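Local coordinates for protein dTDP-4-dehydrorhamnose reductase (Bacillus anthracis, PDB 3SC6) that catalyses the NADPH-dependent reduction of dTDP-4-dehydrorhamnose to dTDP-L-rhamnose, the last step of dTDP-L-rhamnose biosynthesis, at residues P27-I32 and L201-L206. Numbering follows the deposited sequence. Where two conformers were deposited one is given.
Sequences PEEYDI and LIHTSL
Glu29 and Tyr30, where the chain enters strand 30-35 of the Rossmann-fold sheet, reach across to Ile202 and His203, where helix 191-202 runs out. The backbones stay well apart, with the CA atoms of Glu29 and His203 11.0 Å from each other, and side chains bridge the gap.

The inner, tightly packed part belongs to Tyr30 and Ile202, both buried. Tyr30 has CG anti to its carbonyl carbon (chi1 -60°), which sends the ring out toward the helix end. Ile202 CD1 comes obliquely to the phenol end of that ring, 4.0 Å from Tyr30 CZ. Tyr30 also touches Glu6 and Val8 of strand 6-11, and both Tyr30 and Ile202 touch Ile59 of strand 59-62, so this patch joins the end of helix 191-202 to neighbouring strands of the sheet.

Tyr30 also turns an edge toward one face of the His203 imidazole, an offset T-shaped pair with centroids 5.7 Å apart and planes at 68°. The hydroxyl stands over the imidazole near its rim, with Tyr30 OH 3.0 Å from His203 NE2.

Toward solvent the contact thins to one polar link. As the chain leaves the helix, Leu201 O accepts from Thr204 N, and the exposed His203 ring has its ND1 hydrogen-bonded to the backbone carbonyl of Asn199, one turn back in the helix. Glu29 is fully extended, CG anti to the backbone N (chi1 -179°), and its carboxylate meets the imidazole at the ring edge. There His203 NE2 donates to Glu29 OE2; the modelled 2.4 Å is very short, and at 2.65 Å resolution it says nothing about bond strength.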
ATOM      1  N   PRO A  27      -2.035  15.188 -15.552  1.00 74.71           N
ATOM      2  CA  PRO A  27      -1.952  14.778 -16.958  1.00 74.96           C
ATOM      3  C   PRO A  27      -1.186  15.753 -17.852  1.00 75.57           C
ATOM      4  O   PRO A  27      -0.731  15.361 -18.922  1.00 75.91           O
ATOM      5  CB  PRO A  27      -3.418  14.677 -17.390  1.00 76.67           C
ATOM      6  CG  PRO A  27      -4.162  15.543 -16.445  1.00 78.06           C
ATOM      7  CD  PRO A  27      -3.419  15.500 -15.149  1.00 76.23           C
ATOM      8  N   GLU A  28      -1.058  17.009 -17.432  1.00 76.54           N
ATOM      9  CA  GLU A  28      -0.326  18.003 -18.223  1.00 77.54           C
ATOM     10  C   GLU A  28       1.121  18.050 -17.740  1.00 75.51           C
ATOM     11  O   GLU A  28       1.699  19.114 -17.546  1.00 75.84           O
ATOM     12  CB  GLU A  28      -0.984  19.382 -18.134  1.00 79.80           C
ATOM     13  CG  GLU A  28      -2.407  19.415 -18.680  1.00 83.40           C
ATOM     14  CD  GLU A  28      -3.027  20.799 -18.623  1.00 89.26           C
ATOM     15  OE1 GLU A  28      -2.363  21.730 -18.115  1.00 92.23           O
ATOM     16  OE2 GLU A  28      -4.178  20.960 -19.088  1.00 92.16           O
ATOM     17  N   GLU A  29       1.687  16.861 -17.562  1.00 73.75           N
ATOM     18  CA  GLU A  29       3.057  16.686 -17.101  1.00 72.02           C
ATOM     19  C   GLU A  29       3.533  15.284 -17.478  1.00 70.18           C
ATOM     20  O   GLU A  29       4.688  15.096 -17.867  1.00 69.45           O
ATOM     21  CB  GLU A  29       3.134  16.872 -15.582  1.00 71.56           C
ATOM     22  CG  GLU A  29       4.535  16.721 -14.994  1.00 71.26           C
ATOM     23  CD  GLU A  29       4.576  16.906 -13.477  1.00 72.38           C
ATOM     24  OE1 GLU A  29       3.509  17.115 -12.857  1.00 72.87           O
ATOM     25  OE2 GLU A  29       5.682  16.836 -12.905  1.00 72.72           O
ATOM     26  N   TYR A  30       2.633  14.306 -17.361  1.00 69.16           N
ATOM     27  CA  TYR A  30       2.940  12.919 -17.685  1.00 67.43           C
ATOM     28  C   TYR A  30       1.906  12.265 -18.596  1.00 67.70           C
ATOM     29  O   TYR A  30       0.738  12.645 -18.596  1.00 68.62           O
ATOM     30  CB  TYR A  30       2.938  12.065 -16.410  1.00 66.08           C
ATOM     31  CG  TYR A  30       3.922  12.437 -15.331  1.00 65.90           C
ATOM     32  CD1 TYR A  30       5.205  11.921 -15.338  1.00 65.93           C
ATOM     33  CD2 TYR A  30       3.549  13.249 -14.268  1.00 67.15           C
ATOM     34  CE1 TYR A  30       6.108  12.234 -14.341  1.00 65.73           C
ATOM     35  CE2 TYR A  30       4.446  13.566 -13.261  1.00 66.35           C
ATOM     36  CZ  TYR A  30       5.726  13.054 -13.306  1.00 64.83           C
ATOM     37  OH  TYR A  30       6.634  13.355 -12.320  1.00 62.68           O
ATOM     38  N   ASP A  31       2.354  11.279 -19.372  1.00 67.14           N
ATOM     39  CA  ASP A  31       1.476  10.520 -20.262  1.00 68.20           C
ATOM     40  C   ASP A  31       1.211   9.295 -19.413  1.00 66.48           C
ATOM     41  O   ASP A  31       2.076   8.428 -19.283  1.00 65.32           O
ATOM     42  CB  ASP A  31       2.145  10.116 -21.579  1.00 69.00           C
ATOM     43  CG  ASP A  31       2.475  11.297 -22.458  1.00 72.02           C
ATOM     44  OD1 ASP A  31       2.103  12.430 -22.100  1.00 75.13           O
ATOM     45  OD2 ASP A  31       3.080  11.082 -23.531  1.00 73.76           O
ATOM     46  N   ILE A  32       0.025   9.229 -18.823  1.00 66.23           N
ATOM     47  CA  ILE A  32      -0.333   8.110 -17.958  1.00 65.16           C
ATOM     48  C   ILE A  32      -0.812   6.879 -18.717  1.00 64.87           C
ATOM     49  O   ILE A  32      -1.835   6.921 -19.396  1.00 66.68           O
ATOM     50  CB  ILE A  32      -1.422   8.531 -16.959  1.00 66.03           C
ATOM     51  CG1 ILE A  32      -0.973   9.779 -16.179  1.00 66.57           C
ATOM     52  CG2 ILE A  32      -1.749   7.373 -16.027  1.00 64.75           C
ATOM     53  CD1 ILE A  32      -1.997  10.299 -15.196  1.00 67.55           C
ATOM     54  N   LEU A 201       8.309  11.789  -4.702  1.00 45.46           N
ATOM     55  CA  LEU A 201       9.488  10.931  -4.887  1.00 44.85           C
ATOM     56  C   LEU A 201       9.878  10.714  -6.351  1.00 44.61           C
ATOM     57  O   LEU A 201      11.064  10.685  -6.673  1.00 44.05           O
ATOM     58  CB  LEU A 201       9.282   9.564  -4.228  1.00 44.24           C
ATOM     59  CG  LEU A 201       9.143   9.495  -2.704  1.00 45.33           C
ATOM     60  CD1 LEU A 201       8.770   8.085  -2.262  1.00 45.24           C
ATOM     61  CD2 LEU A 201      10.429   9.968  -2.022  1.00 44.89           C
ATOM     62  N   ILE A 202       8.892  10.561  -7.235  1.00 44.66           N
ATOM     63  CA  ILE A 202       9.193  10.337  -8.658  1.00 44.86           C
ATOM     64  C   ILE A 202       9.883  11.527  -9.353  1.00 45.71           C
ATOM     65  O   ILE A 202      10.550  11.333 -10.368  1.00 46.97           O
ATOM     66  CB  ILE A 202       7.971   9.795  -9.457  1.00 45.25           C
ATOM     67  CG1 ILE A 202       6.887  10.853  -9.633  1.00 46.35           C
ATOM     68  CG2 ILE A 202       7.380   8.573  -8.756  1.00 43.52           C
ATOM     69  CD1 ILE A 202       5.679  10.338 -10.386  1.00 43.97           C
ATOM     70  N   HIS A 203       9.729  12.745  -8.824  1.00 46.10           N
ATOM     71  CA  HIS A 203      10.388  13.930  -9.422  1.00 46.50           C
ATOM     72  C   HIS A 203      11.859  14.036  -9.025  1.00 46.26           C
ATOM     73  O   HIS A 203      12.562  14.923  -9.493  1.00 47.67           O
ATOM     74  CB  HIS A 203       9.699  15.244  -9.035  1.00 47.05           C
ATOM     75  CG  HIS A 203       8.345  15.430  -9.639  1.00 48.61           C
ATOM     76  ND1 HIS A 203       7.190  14.948  -9.064  1.00 49.90           N
ATOM     77  CD2 HIS A 203       7.961  16.090 -10.758  1.00 50.43           C
ATOM     78  CE1 HIS A 203       6.156  15.282  -9.815  1.00 50.51           C
ATOM     79  NE2 HIS A 203       6.596  15.977 -10.847  1.00 51.06           N
ATOM     80  N   THR A 204      12.317  13.135  -8.163  0.50 45.54           N
ATOM     81  CA  THR A 204      13.701  13.142  -7.712  0.50 45.65           C
ATOM     82  C   THR A 204      14.342  11.787  -7.958  0.50 44.17           C
ATOM     83  O   THR A 204      13.717  10.885  -8.513  0.50 43.35           O
ATOM     84  CB  THR A 204      13.789  13.432  -6.207  0.50 45.98           C
ATOM     85  OG1 THR A 204      13.134  12.386  -5.474  0.50 46.13           O
ATOM     86  CG2 THR A 204      13.147  14.767  -5.883  0.50 47.54           C
ATOM     87  N   SER A 205      15.600  11.655  -7.546  0.50 43.91           N
ATOM     88  CA  SER A 205      16.339  10.408  -7.706  0.50 42.93           C
ATOM     89  C   SER A 205      16.894   9.956  -6.357  0.50 42.11           C
ATOM     90  O   SER A 205      17.924   9.291  -6.288  0.50 41.79           O
ATOM     91  CB  SER A 205      17.463  10.570  -8.726  0.50 43.36           C
ATOM     92  OG  SER A 205      18.366  11.582  -8.331  0.50 45.21           O
ATOM     93  N   LEU A 206      16.192  10.327  -5.287  1.00 41.97           N
ATOM     94  CA  LEU A 206      16.577   9.976  -3.921  1.00 41.18           C
ATOM     95  C   LEU A 206      16.104   8.540  -3.728  1.00 39.75           C
ATOM     96  O   LEU A 206      15.225   8.274  -2.914  1.00 38.77           O
ATOM     97  CB  LEU A 206      15.837  10.895  -2.938  1.00 41.28           C
ATOM     98  CG  LEU A 206      16.006  12.413  -3.127  1.00 41.78           C
ATOM     99  CD1 LEU A 206      15.104  13.185  -2.190  1.00 38.70           C
ATOM    100  CD2 LEU A 206      17.449  12.855  -2.966  1.00 42.41           C
TER